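Local coordinates for periplasmic binding protein (Sulfurospirillum deleyianum, PDB 4PAG) that probably serves as the periplasmic solute-binding component of an ABC transporter, capturing a small ligand between its two lobes, and is found here with histidine bound, at residues A[129-134]-A[273-278]; A[183-186]-A[190-193]; A[201-206]-A[223-228]; A[266-271]-A[281-286]. All blocks are in the same frame, centred on the assembly; numbering follows the deposited sequence. Where two conformers were deposited one is given.

How the interactions relate
Interaction 4 is the most central, about 8 Å from the centre of the chain; its centre is about 14 Å from that of interaction 1, 13 Å from interaction 2 and 19 Å from interaction 3. Interactions 1 and 4 share helix 277-288, and their segments alternate along the chain. Interaction 2 closes before interaction 3 opens, both within the span 134 to 273, and the Cys186-Cys206 disulfide joins them, about 12 Å between centres. Polar bridges link interactions 1, 2 and 4: Arg277 reaches Phe190 and Thr269, while Asp270 and Arg271 meet His191 and Glu185. Interaction 3 joins them through interaction 2, so one network runs from helix 127-138 past the bound histidine to strand 201-202.

Interaction 1 (A[129-134]-A[273-278]); sequences EVFRYL and PSFMRI
Phe131 lays the far end of its ring across the base of the Phe275 side chain, CZ of Phe131 standing 3.7 Å from CB of Phe275. The two rings form an offset edge-to-face pair, the edge of Phe131 directed toward the face of Phe275; their centroids are 6.0 Å apart and their planes stand at 77°. Phe275 CG sits between its own backbone N and carbonyl carbon (chi1 75°), which carries the ring away from helix 127-138 although the CB is directed at it, so that CB and CG, rather than the ring tip, receive the CZ. Ile278 adds a looser touch at the edge of the Phe131 ring, where its CD1 comes within 4.2 Å of Phe131 CE2.

The contact joins helix 127-138 to the turn that leads into helix 277-288, within the helical packing of the periplasmic binding protein; Leu147 and Ala151 of helix 141-163 also cover Phe131 and Ile278. The type I turn runs from Ser274 to Arg277, and Ser274 OG caps it by accepting from the backbone N of Met276, a selenomethionine here, at 3.1 Å. Met33 packs on Phe131, and Phe308 meets the Phe275 ring with nearly parallel planes. Replacing Phe131 with alanine would probably open a gap beside Phe275 CB and Ile278 CD1 and cost Phe275 its edge-on aromatic neighbour.

Because no hydrogen bond crosses between the segments and all three touching residues are buried, the attachment of the helix to this turn rests on van der Waals contact and the ring-edge geometry.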
loop_
_atom_site.group_PDB
_atom_site.type_symbol
_atom_site.label_atom_id
_atom_site.label_comp_id
_atom_site.label_asym_id
_atom_site.label_seq_id
_atom_site.Cartn_x
_atom_site.Cartn_y
_atom_site.Cartn_z
ATOM N N GLU A 129 4.507 -9.531 11.229
ATOM C CA GLU A 129 5.350 -9.132 12.354
ATOM C C GLU A 129 5.249 -7.634 12.684
ATOM O O GLU A 129 5.286 -7.258 13.853
ATOM C CB GLU A 129 6.798 -9.582 12.151
ATOM C CG GLU A 129 7.004 -11.048 12.508
ATOM C CD GLU A 129 6.708 -11.345 13.976
ATOM O OE1 GLU A 129 7.326 -10.714 14.860
ATOM O OE2 GLU A 129 5.855 -12.208 14.249
ATOM N N VAL A 130 5.069 -6.793 11.668
ATOM C CA VAL A 130 4.902 -5.358 11.893
ATOM C C VAL A 130 3.583 -5.077 12.617
ATOM O O VAL A 130 3.545 -4.281 13.553
ATOM C CB VAL A 130 5.007 -4.557 10.579
ATOM C CG1 VAL A 130 4.633 -3.092 10.795
ATOM C CG2 VAL A 130 6.423 -4.659 10.025
ATOM N N PHE A 131 2.510 -5.744 12.198
ATOM C CA PHE A 131 1.243 -5.646 12.919
ATOM C C PHE A 131 1.382 -6.059 14.392
ATOM O O PHE A 131 0.951 -5.327 15.286
ATOM C CB PHE A 131 0.151 -6.475 12.233
ATOM C CG PHE A 131 -0.599 -5.728 11.172
ATOM C CD1 PHE A 131 -1.416 -4.665 11.515
ATOM C CD2 PHE A 131 -0.510 -6.101 9.834
ATOM C CE1 PHE A 131 -2.129 -3.974 10.549
ATOM C CE2 PHE A 131 -1.211 -5.408 8.863
ATOM C CZ PHE A 131 -2.026 -4.348 9.219
ATOM N N ARG A 132 1.993 -7.210 14.649
ATOM C CA ARG A 132 2.194 -7.657 16.034
ATOM C C ARG A 132 3.019 -6.646 16.861
ATOM O O ARG A 132 2.699 -6.352 18.014
ATOM C CB ARG A 132 2.858 -9.034 16.061
ATOM C CG ARG A 132 1.974 -10.123 15.484
ATOM C CD ARG A 132 2.539 -11.520 15.671
ATOM N NE ARG A 132 1.762 -12.453 14.860
ATOM C CZ ARG A 132 2.154 -12.999 13.711
ATOM N NH1 ARG A 132 3.366 -12.767 13.202
ATOM N NH2 ARG A 132 1.326 -13.815 13.072
ATOM N N TYR A 133 4.079 -6.127 16.256
ATOM C CA TYR A 133 4.933 -5.122 16.880
ATOM C C TYR A 133 4.123 -3.889 17.251
ATOM O O TYR A 133 4.181 -3.426 18.386
ATOM C CB TYR A 133 6.064 -4.753 15.925
ATOM C CG TYR A 133 7.024 -3.706 16.434
ATOM C CD1 TYR A 133 8.013 -4.034 17.349
ATOM C CD2 TYR A 133 6.958 -2.386 15.981
ATOM C CE1 TYR A 133 8.907 -3.081 17.807
ATOM C CE2 TYR A 133 7.852 -1.424 16.439
ATOM C CZ TYR A 133 8.824 -1.781 17.346
ATOM O OH TYR A 133 9.727 -0.847 17.812
ATOM N N LEU A 134 3.347 -3.367 16.303
ATOM C CA LEU A 134 2.517 -2.192 16.577
ATOM C C LEU A 134 1.451 -2.456 17.644
ATOM O O LEU A 134 1.125 -1.563 18.425
ATOM C CB LEU A 134 1.894 -1.650 15.287
ATOM C CG LEU A 134 2.885 -0.987 14.337
ATOM C CD1 LEU A 134 2.158 -0.410 13.135
ATOM C CD2 LEU A 134 3.689 0.100 15.042
ATOM N N PRO A 273 2.072 2.550 -0.846
ATOM C CA PRO A 273 2.331 1.171 -0.456
ATOM C C PRO A 273 1.745 0.984 0.940
ATOM O O PRO A 273 1.888 1.868 1.779
ATOM C CB PRO A 273 3.859 1.081 -0.401
ATOM C CG PRO A 273 4.374 2.309 -1.035
ATOM C CD PRO A 273 3.302 3.342 -0.977
ATOM N N SER A 274 1.041 -0.113 1.175
ATOM C CA SER A 274 0.447 -0.352 2.485
ATOM C C SER A 274 0.038 -1.809 2.661
ATOM O O SER A 274 0.116 -2.620 1.731
ATOM C CB SER A 274 -0.786 0.537 2.695
ATOM O OG SER A 274 -1.926 -0.001 2.031
ATOM N N PHE A 275 -0.417 -2.108 3.874
ATOM C CA PHE A 275 -0.979 -3.409 4.216
ATOM C C PHE A 275 -2.112 -3.866 3.274
ATOM O O PHE A 275 -2.425 -5.051 3.222
ATOM C CB PHE A 275 -1.516 -3.365 5.646
ATOM C CG PHE A 275 -2.803 -2.628 5.762
ATOM C CD1 PHE A 275 -2.819 -1.263 5.950
ATOM C CD2 PHE A 275 -4.015 -3.302 5.626
ATOM C CE1 PHE A 275 -4.025 -0.577 6.024
ATOM C CE2 PHE A 275 -5.211 -2.624 5.693
ATOM C CZ PHE A 275 -5.220 -1.254 5.898
HETATM N N MSE A 276 -2.740 -2.941 2.553
HETATM C CA MSE A 276 -3.779 -3.310 1.571
HETATM C C MSE A 276 -3.262 -4.312 0.558
HETATM O O MSE A 276 -4.048 -5.054 -0.056
HETATM C CB MSE A 276 -4.282 -2.097 0.790
HETATM C CG MSE A 276 -4.996 -1.046 1.626
HETATM SE SE MSE A 276 -6.662 -1.715 2.437
HETATM C CE MSE A 276 -7.734 -1.983 0.799
ATOM N N ARG A 277 -1.943 -4.352 0.380
ATOM C CA ARG A 277 -1.293 -5.310 -0.531
ATOM C C ARG A 277 -1.527 -6.773 -0.167
ATOM O O ARG A 277 -1.456 -7.652 -1.035
ATOM C CB ARG A 277 0.201 -5.031 -0.616
ATOM C CG ARG A 277 0.510 -3.749 -1.360
ATOM C CD ARG A 277 1.929 -3.250 -1.128
ATOM N NE ARG A 277 2.217 -2.215 -2.108
ATOM C CZ ARG A 277 3.409 -1.699 -2.375
ATOM N NH1 ARG A 277 4.497 -2.081 -1.706
ATOM N NH2 ARG A 277 3.506 -0.773 -3.330
ATOM N N ILE A 278 -1.806 -7.031 1.111
ATOM C CA ILE A 278 -2.245 -8.350 1.555
ATOM C C ILE A 278 -3.387 -8.869 0.665
ATOM O O ILE A 278 -3.399 -10.038 0.279
ATOM C CB ILE A 278 -2.683 -8.292 3.031
ATOM C CG1 ILE A 278 -1.449 -8.088 3.914
ATOM C CG2 ILE A 278 -3.421 -9.557 3.442
ATOM C CD1 ILE A 278 -1.760 -7.443 5.251
#

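Interaction 2 (A[183-186]-A[190-193]); sequences QTEC and FHSE
Glu185 and Ser192 meet at their CB atoms, 3.7 Å apart, in the loop after strand 183-184 that leads into helix 193-197, in the alpha/beta lobe of the periplasmic binding protein fold. The dense part of this contact lies around the Glu185 side chain, which bends at chi2 (-59°) to bring its carboxylate against His191: Glu185 OE1 and His191 CB are 3.4 Å apart, and the carboxylate plane is turned 61° from the imidazole. This is packing rather than pairing, since the polar atoms have partners elsewhere. Glu185 OE1 bonds to Ser189 OG, and OE2 forms a salt bridge with Arg271 and accepts from Leu214 N, while His191 ND1 bonds to Asp270 and NE2 to the carbonyl of Val211. The loop is thus tied to the one carrying Asp270 and Arg271.

The outer ends are looser, Gln183 and Glu193 both being partly exposed. The buried side is closed instead at Cys186, whose sulfur is joined to Cys206 and whose carbonyl takes the one hydrogen bond between the segments. Ser192 OG, set between its backbone N and carbonyl carbon (chi1 64°), donates to Cys186 O at 2.8 Å, with a C=O...donor angle of 163°.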
loop_
_atom_site.group_PDB
_atom_site.type_symbol
_atom_site.label_atom_id
_atom_site.label_comp_id
_atom_site.label_asym_id
_atom_site.label_seq_id
_atom_site.Cartn_x
_atom_site.Cartn_y
_atom_site.Cartn_z
ATOM N N GLN A 183 4.195 6.614 -17.569
ATOM C CA GLN A 183 5.104 6.434 -16.460
ATOM C C GLN A 183 4.893 5.038 -15.931
ATOM O O GLN A 183 3.811 4.464 -16.066
ATOM C CB GLN A 183 4.878 7.471 -15.359
ATOM C CG GLN A 183 5.347 8.870 -15.725
ATOM C CD GLN A 183 4.328 9.619 -16.561
ATOM O OE1 GLN A 183 3.164 9.739 -16.184
ATOM N NE2 GLN A 183 4.763 10.123 -17.701
ATOM N N THR A 184 5.944 4.487 -15.345
ATOM C CA THR A 184 5.890 3.142 -14.794
ATOM C C THR A 184 6.862 3.035 -13.636
ATOM O O THR A 184 7.463 4.035 -13.216
ATOM C CB THR A 184 6.175 2.052 -15.863
ATOM O OG1 THR A 184 5.830 0.762 -15.341
ATOM C CG2 THR A 184 7.638 2.048 -16.312
ATOM N N GLU A 185 6.971 1.833 -13.091
ATOM C CA GLU A 185 7.943 1.565 -12.049
ATOM C C GLU A 185 8.968 0.576 -12.526
ATOM O O GLU A 185 8.706 -0.242 -13.410
ATOM C CB GLU A 185 7.257 1.011 -10.813
ATOM C CG GLU A 185 6.306 2.007 -10.177
ATOM C CD GLU A 185 7.014 3.278 -9.763
ATOM O OE1 GLU A 185 8.095 3.173 -9.138
ATOM O OE2 GLU A 185 6.491 4.375 -10.051
ATOM N N CYS A 186 10.142 0.659 -11.921
ATOM C CA CYS A 186 11.159 -0.368 -12.070
ATOM C C CYS A 186 10.615 -1.681 -11.514
ATOM O O CYS A 186 9.758 -1.675 -10.627
ATOM C CB CYS A 186 12.424 0.032 -11.302
ATOM S SG CYS A 186 13.326 1.432 -12.005
ATOM N N PHE A 190 9.601 -0.073 -4.366
ATOM C CA PHE A 190 8.546 -0.258 -3.377
ATOM C C PHE A 190 7.153 0.108 -3.915
ATOM O O PHE A 190 6.135 -0.262 -3.320
ATOM C CB PHE A 190 8.859 0.345 -1.991
ATOM C CG PHE A 190 9.048 1.840 -1.941
ATOM C CD1 PHE A 190 8.006 2.720 -2.214
ATOM C CD2 PHE A 190 10.253 2.370 -1.480
ATOM C CE1 PHE A 190 8.183 4.094 -2.106
ATOM C CE2 PHE A 190 10.433 3.741 -1.366
ATOM C CZ PHE A 190 9.392 4.607 -1.683
ATOM N N HIS A 191 7.108 0.781 -5.058
ATOM C CA HIS A 191 5.839 1.084 -5.725
ATOM C C HIS A 191 5.247 -0.072 -6.537
ATOM O O HIS A 191 4.038 -0.088 -6.775
ATOM C CB HIS A 191 6.010 2.303 -6.623
ATOM C CG HIS A 191 6.249 3.571 -5.865
ATOM N ND1 HIS A 191 5.304 4.121 -5.027
ATOM C CD2 HIS A 191 7.327 4.386 -5.804
ATOM C CE1 HIS A 191 5.785 5.232 -4.493
ATOM N NE2 HIS A 191 7.010 5.414 -4.950
ATOM N N SER A 192 6.083 -1.026 -6.956
ATOM C CA SER A 192 5.640 -2.168 -7.776
ATOM C C SER A 192 5.743 -3.539 -7.094
ATOM O O SER A 192 5.364 -4.551 -7.681
ATOM C CB SER A 192 6.438 -2.212 -9.081
ATOM O OG SER A 192 7.808 -2.447 -8.827
ATOM N N GLU A 193 6.225 -3.566 -5.855
ATOM C CA GLU A 193 6.432 -4.812 -5.101
ATOM C C GLU A 193 5.304 -5.869 -5.183
ATOM O O GLU A 193 5.610 -7.045 -5.380
ATOM C CB GLU A 193 6.743 -4.489 -3.630
ATOM C CG GLU A 193 7.137 -5.693 -2.788
ATOM C CD GLU A 193 5.984 -6.300 -1.997
ATOM O OE1 GLU A 193 4.871 -5.720 -1.979
ATOM O OE2 GLU A 193 6.195 -7.364 -1.366
#

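Interaction 3 (A[201-206]-A[223-228]); sequences NLVHKC and ILYDPE
Strand 201-202, at one edge of the four-stranded parallel sheet, runs into a loop that packs against the C-terminal end of helix 219-225, and Tyr225 on that helix fills the contact. Val203 lies over the Tyr225 ring: its CB is 4.2 Å from the ring centroid and 29° off the normal, a CH-pi arrangement. The CG2 branch comes nearest, 3.5 Å from Tyr225 CD2. Val203 O also stands over a face of the ring, offset toward the rim, with Tyr225 CE1 at 3.4 Å.

The phenol tip is held by polar groups. His204 ND1 and Tyr225 OH are 2.8 Å apart in a hydrogen bond, the hydroxyl lying near the imidazole plane at its edge. With CG anti to the backbone N (chi1 -169°), the His204 ring swings out to this hydroxyl. The two rings approach by their borders, planes 69° apart. A water 2.6 Å from Tyr225 OH accepts from Lys205 N at 2.9 Å, adding a bridge back to the loop.

The helix and the loop both belong to the alpha/beta lobe built on this sheet. Asp226, the first residue past the helix, has positive phi and turns the chain through Pro227 toward strand 229-232; Lys172 NZ bonds to the carbonyls of Tyr225 and Asp226, while Tyr174 of strand 172-176 packs against both Val203 and Pro227. On the other segment, Lys205 folds back along its own loop, its NZ donating to Asn201 OD1 at 2.8 Å and also to Leu202 O.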
loop_
_atom_site.group_PDB
_atom_site.type_symbol
_atom_site.label_atom_id
_atom_site.label_comp_id
_atom_site.label_asym_id
_atom_site.label_seq_id
_atom_site.Cartn_x
_atom_site.Cartn_y
_atom_site.Cartn_z
ATOM N N ASN A 201 5.974 -10.792 -14.144
ATOM C CA ASN A 201 7.233 -10.439 -14.780
ATOM C C ASN A 201 7.110 -8.985 -15.232
ATOM O O ASN A 201 6.583 -8.674 -16.319
ATOM C CB ASN A 201 7.508 -11.388 -15.945
ATOM C CG ASN A 201 8.779 -11.064 -16.684
ATOM O OD1 ASN A 201 9.429 -10.061 -16.434
ATOM N ND2 ASN A 201 9.140 -11.924 -17.622
ATOM N N LEU A 202 7.564 -8.086 -14.366
ATOM C CA LEU A 202 7.440 -6.653 -14.616
ATOM C C LEU A 202 8.359 -6.246 -15.770
ATOM O O LEU A 202 9.560 -6.473 -15.719
ATOM C CB LEU A 202 7.777 -5.876 -13.349
ATOM C CG LEU A 202 6.653 -5.779 -12.323
ATOM C CD1 LEU A 202 7.209 -5.408 -10.955
ATOM C CD2 LEU A 202 5.623 -4.750 -12.775
ATOM N N VAL A 203 7.797 -5.642 -16.813
ATOM C CA VAL A 203 8.539 -5.497 -18.067
ATOM C C VAL A 203 9.682 -4.476 -18.064
ATOM O O VAL A 203 10.633 -4.640 -18.825
ATOM C CB VAL A 203 7.609 -5.220 -19.266
ATOM C CG1 VAL A 203 6.733 -6.435 -19.511
ATOM C CG2 VAL A 203 6.763 -3.967 -19.051
ATOM N N HIS A 204 9.586 -3.438 -17.234
ATOM C CA HIS A 204 10.605 -2.391 -17.168
ATOM C C HIS A 204 11.632 -2.735 -16.072
ATOM O O HIS A 204 11.314 -2.730 -14.874
ATOM C CB HIS A 204 9.937 -1.035 -16.911
ATOM C CG HIS A 204 10.842 0.146 -17.080
ATOM N ND1 HIS A 204 11.356 0.534 -18.301
ATOM C CD2 HIS A 204 11.297 1.047 -16.177
ATOM C CE1 HIS A 204 12.105 1.613 -18.137
ATOM N NE2 HIS A 204 12.087 1.943 -16.856
ATOM N N LYS A 205 12.857 -3.034 -16.498
ATOM C CA LYS A 205 13.894 -3.582 -15.618
ATOM C C LYS A 205 14.870 -2.504 -15.143
ATOM O O LYS A 205 15.622 -1.945 -15.937
ATOM C CB LYS A 205 14.674 -4.692 -16.332
ATOM C CG LYS A 205 13.814 -5.775 -16.969
ATOM C CD LYS A 205 12.965 -6.491 -15.934
ATOM C CE LYS A 205 12.416 -7.809 -16.447
ATOM N NZ LYS A 205 11.503 -8.412 -15.432
ATOM N N CYS A 206 14.845 -2.221 -13.846
ATOM C CA CYS A 206 15.790 -1.282 -13.214
ATOM C C CYS A 206 15.572 -1.334 -11.707
ATOM O O CYS A 206 14.740 -2.111 -11.232
ATOM C CB CYS A 206 15.612 0.163 -13.724
ATOM S SG CYS A 206 13.901 0.756 -13.881
ATOM N N ILE A 223 5.025 -0.870 -26.585
ATOM C CA ILE A 223 4.813 -1.820 -27.682
ATOM C C ILE A 223 5.902 -2.890 -27.693
ATOM O O ILE A 223 5.596 -4.081 -27.820
ATOM C CB ILE A 223 4.760 -1.120 -29.054
ATOM C CG1 ILE A 223 3.513 -0.249 -29.159
ATOM C CG2 ILE A 223 4.790 -2.148 -30.187
ATOM C CD1 ILE A 223 3.476 0.611 -30.407
ATOM N N LEU A 224 7.162 -2.477 -27.558
ATOM C CA LEU A 224 8.279 -3.431 -27.533
ATOM C C LEU A 224 8.159 -4.403 -26.373
ATOM O O LEU A 224 8.404 -5.593 -26.541
ATOM C CB LEU A 224 9.635 -2.717 -27.462
ATOM C CG LEU A 224 10.073 -2.002 -28.732
ATOM C CD1 LEU A 224 11.286 -1.126 -28.454
ATOM C CD2 LEU A 224 10.369 -3.000 -29.852
ATOM N N TYR A 225 7.769 -3.895 -25.203
ATOM C CA TYR A 225 7.624 -4.728 -24.020
ATOM C C TYR A 225 6.531 -5.801 -24.172
ATOM O O TYR A 225 6.618 -6.859 -23.551
ATOM C CB TYR A 225 7.365 -3.869 -22.769
ATOM C CG TYR A 225 8.566 -3.119 -22.192
ATOM C CD1 TYR A 225 9.870 -3.608 -22.319
ATOM C CD2 TYR A 225 8.381 -1.948 -21.449
ATOM C CE1 TYR A 225 10.951 -2.932 -21.763
ATOM C CE2 TYR A 225 9.457 -1.266 -20.881
ATOM C CZ TYR A 225 10.738 -1.758 -21.044
ATOM O OH TYR A 225 11.813 -1.093 -20.485
ATOM N N ASP A 226 5.513 -5.527 -24.989
ATOM C CA ASP A 226 4.480 -6.513 -25.318
ATOM C C ASP A 226 3.885 -7.175 -24.055
ATOM O O ASP A 226 3.907 -8.403 -23.915
ATOM C CB ASP A 226 5.079 -7.565 -26.273
ATOM C CG ASP A 226 4.048 -8.569 -26.793
ATOM O OD1 ASP A 226 2.861 -8.214 -26.923
ATOM O OD2 ASP A 226 4.434 -9.726 -27.083
ATOM N N PRO A 227 3.354 -6.367 -23.123
ATOM C CA PRO A 227 2.843 -7.002 -21.905
ATOM C C PRO A 227 1.608 -7.856 -22.180
ATOM O O PRO A 227 0.857 -7.590 -23.127
ATOM C CB PRO A 227 2.481 -5.808 -21.013
ATOM C CG PRO A 227 2.143 -4.718 -21.982
ATOM C CD PRO A 227 3.116 -4.909 -23.117
ATOM N N GLU A 228 1.419 -8.887 -21.366
ATOM C CA GLU A 228 0.231 -9.728 -21.449
ATOM C C GLU A 228 -0.915 -9.119 -20.650
ATOM O O GLU A 228 -2.082 -9.247 -21.033
ATOM C CB GLU A 228 0.537 -11.138 -20.955
ATOM C CG GLU A 228 1.601 -11.833 -21.784
ATOM C CD GLU A 228 2.153 -13.075 -21.112
ATOM O OE1 GLU A 228 1.489 -14.130 -21.198
ATOM O OE2 GLU A 228 3.248 -12.999 -20.511
HETATM O O HOH W 1 13.474 -2.759 -19.339
#

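Interaction 4 (A[266-271]-A[281-286]); sequences FNWTDR and AHWIAS
The indole of Trp268 presents its six-membered edge to the face of the Trp283 five-membered ring, with centroids 5.2 Å apart and planes at 86°, an edge-to-face (T-shaped) stack. Trp268 CZ3 is the atom that leads, 3.7 Å from Trp283 CG, and CE3 follows it against Trp283 CB. Trp283 holds its CG anti to the backbone N (chi1 173°), which swings the indole off helix 277-288 toward the loop. At another part of the Trp268 edge, in plane, lies Phe266 O, and Trp268 NE1 bonds to Tyr305 OH.

Within the loop, Asn267 OD1 forms an Asx turn by accepting from Thr269 N at 3.0 Å, in the carbonyl plane on a lone pair, and, accepting also from Asp270 N above that plane, an Asx motif. Thr269 CG2, beside its own backbone N, lies 3.7 Å from Ile284 CD1, while Pro194 packs on both side chains.

The nearest atoms of the Trp283 side chain and the bound histidine are about 6 Å apart. A leucine in place of Trp268 takes away the ring edge and would probably leave a gap against the Trp283 face and Tyr305 OH without its indole donor. Within helix 277-288, Ser286 OG donates to Trp283 O at 2.6 Å.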
loop_
_atom_site.group_PDB
_atom_site.type_symbol
_atom_site.label_atom_id
_atom_site.label_comp_id
_atom_site.label_asym_id
_atom_site.label_seq_id
_atom_site.Cartn_x
_atom_site.Cartn_y
_atom_site.Cartn_z
ATOM N N PHE A 266 -8.618 2.817 0.640
ATOM C CA PHE A 266 -7.188 2.968 0.446
ATOM C C PHE A 266 -6.810 2.199 -0.821
ATOM O O PHE A 266 -7.397 1.158 -1.124
ATOM C CB PHE A 266 -6.393 2.359 1.605
ATOM C CG PHE A 266 -6.713 2.904 2.970
ATOM C CD1 PHE A 266 -7.108 4.229 3.173
ATOM C CD2 PHE A 266 -6.533 2.088 4.086
ATOM C CE1 PHE A 266 -7.358 4.705 4.458
ATOM C CE2 PHE A 266 -6.774 2.562 5.368
ATOM C CZ PHE A 266 -7.182 3.875 5.554
ATOM N N ASN A 267 -5.808 2.691 -1.535
ATOM C CA ASN A 267 -5.348 2.039 -2.766
ATOM C C ASN A 267 -4.865 0.612 -2.499
ATOM O O ASN A 267 -4.130 0.363 -1.532
ATOM C CB ASN A 267 -4.230 2.867 -3.376
ATOM C CG ASN A 267 -3.993 2.554 -4.840
ATOM O OD1 ASN A 267 -3.430 1.502 -5.193
ATOM N ND2 ASN A 267 -4.395 3.476 -5.705
ATOM N N TRP A 268 -5.279 -0.324 -3.355
ATOM C CA TRP A 268 -4.948 -1.731 -3.176
ATOM C C TRP A 268 -3.482 -2.072 -3.464
ATOM O O TRP A 268 -3.016 -3.107 -3.002
ATOM C CB TRP A 268 -5.859 -2.636 -4.032
ATOM C CG TRP A 268 -7.251 -2.806 -3.492
ATOM C CD1 TRP A 268 -7.891 -2.002 -2.588
ATOM C CD2 TRP A 268 -8.187 -3.827 -3.847
ATOM N NE1 TRP A 268 -9.149 -2.472 -2.346
ATOM C CE2 TRP A 268 -9.363 -3.588 -3.110
ATOM C CE3 TRP A 268 -8.147 -4.924 -4.716
ATOM C CZ2 TRP A 268 -10.489 -4.410 -3.209
ATOM C CZ3 TRP A 268 -9.266 -5.733 -4.811
ATOM C CH2 TRP A 268 -10.416 -5.468 -4.067
ATOM N N THR A 269 -2.756 -1.236 -4.208
ATOM C CA THR A 269 -1.374 -1.598 -4.599
ATOM C C THR A 269 -0.265 -0.555 -4.400
ATOM O O THR A 269 0.901 -0.936 -4.294
ATOM C CB THR A 269 -1.305 -2.121 -6.061
ATOM O OG1 THR A 269 -1.417 -1.034 -6.988
ATOM C CG2 THR A 269 -2.407 -3.125 -6.329
ATOM N N ASP A 270 -0.602 0.733 -4.324
ATOM C CA ASP A 270 0.415 1.794 -4.375
ATOM C C ASP A 270 -0.190 3.172 -4.036
ATOM O O ASP A 270 -1.405 3.337 -4.065
ATOM C CB ASP A 270 1.011 1.816 -5.789
ATOM C CG ASP A 270 2.290 2.617 -5.892
ATOM O OD1 ASP A 270 2.938 2.883 -4.856
ATOM O OD2 ASP A 270 2.661 2.968 -7.036
ATOM N N ARG A 271 0.653 4.150 -3.699
ATOM C CA ARG A 271 0.213 5.537 -3.545
ATOM C C ARG A 271 -0.859 5.662 -2.451
ATOM O O ARG A 271 -1.901 6.273 -2.664
ATOM C CB ARG A 271 -0.321 6.094 -4.887
ATOM C CG ARG A 271 0.547 5.811 -6.102
ATOM C CD ARG A 271 1.946 6.414 -6.001
ATOM N NE ARG A 271 2.833 5.880 -7.033
ATOM C CZ ARG A 271 4.060 6.333 -7.303
ATOM N NH1 ARG A 271 4.573 7.366 -6.647
ATOM N NH2 ARG A 271 4.779 5.750 -8.251
ATOM N N ALA A 281 -2.315 -7.911 -3.720
ATOM C CA ALA A 281 -1.460 -8.868 -4.434
ATOM C C ALA A 281 -2.259 -10.092 -4.888
ATOM O O ALA A 281 -1.989 -10.652 -5.952
ATOM C CB ALA A 281 -0.281 -9.277 -3.578
ATOM N N HIS A 282 -3.252 -10.493 -4.101
ATOM C CA HIS A 282 -4.172 -11.555 -4.533
ATOM C C HIS A 282 -5.004 -11.116 -5.732
ATOM O O HIS A 282 -5.164 -11.870 -6.706
ATOM C CB HIS A 282 -5.086 -12.011 -3.397
ATOM C CG HIS A 282 -4.478 -13.066 -2.534
ATOM N ND1 HIS A 282 -4.505 -14.401 -2.868
ATOM C CD2 HIS A 282 -3.808 -12.983 -1.362
ATOM C CE1 HIS A 282 -3.884 -15.098 -1.934
ATOM N NE2 HIS A 282 -3.452 -14.259 -1.010
ATOM N N TRP A 283 -5.534 -9.903 -5.662
ATOM C CA TRP A 283 -6.267 -9.330 -6.792
ATOM C C TRP A 283 -5.406 -9.324 -8.058
ATOM O O TRP A 283 -5.855 -9.764 -9.130
ATOM C CB TRP A 283 -6.756 -7.923 -6.453
ATOM C CG TRP A 283 -7.377 -7.217 -7.611
ATOM C CD1 TRP A 283 -8.636 -7.409 -8.107
ATOM C CD2 TRP A 283 -6.775 -6.209 -8.425
ATOM N NE1 TRP A 283 -8.854 -6.580 -9.172
ATOM C CE2 TRP A 283 -7.727 -5.838 -9.397
ATOM C CE3 TRP A 283 -5.524 -5.588 -8.435
ATOM C CZ2 TRP A 283 -7.472 -4.863 -10.357
ATOM C CZ3 TRP A 283 -5.266 -4.630 -9.402
ATOM C CH2 TRP A 283 -6.240 -4.276 -10.348
ATOM N N ILE A 284 -4.169 -8.844 -7.937
ATOM C CA ILE A 284 -3.214 -8.899 -9.057
ATOM C C ILE A 284 -3.008 -10.342 -9.569
ATOM O O ILE A 284 -3.040 -10.588 -10.786
ATOM C CB ILE A 284 -1.838 -8.286 -8.689
ATOM C CG1 ILE A 284 -1.954 -6.768 -8.502
ATOM C CG2 ILE A 284 -0.812 -8.564 -9.772
ATOM C CD1 ILE A 284 -0.773 -6.167 -7.767
ATOM N N ALA A 285 -2.780 -11.286 -8.658
ATOM C CA ALA A 285 -2.582 -12.690 -9.054
ATOM C C ALA A 285 -3.775 -13.237 -9.845
ATOM O O ALA A 285 -3.601 -13.967 -10.837
ATOM C CB ALA A 285 -2.316 -13.559 -7.831
ATOM N N SER A 286 -4.977 -12.869 -9.413
ATOM C CA SER A 286 -6.214 -13.281 -10.083
ATOM C C SER A 286 -6.279 -12.752 -11.519
ATOM O O SER A 286 -6.847 -13.401 -12.390
ATOM C CB SER A 286 -7.454 -12.835 -9.298
ATOM O OG SER A 286 -7.741 -11.448 -9.473
#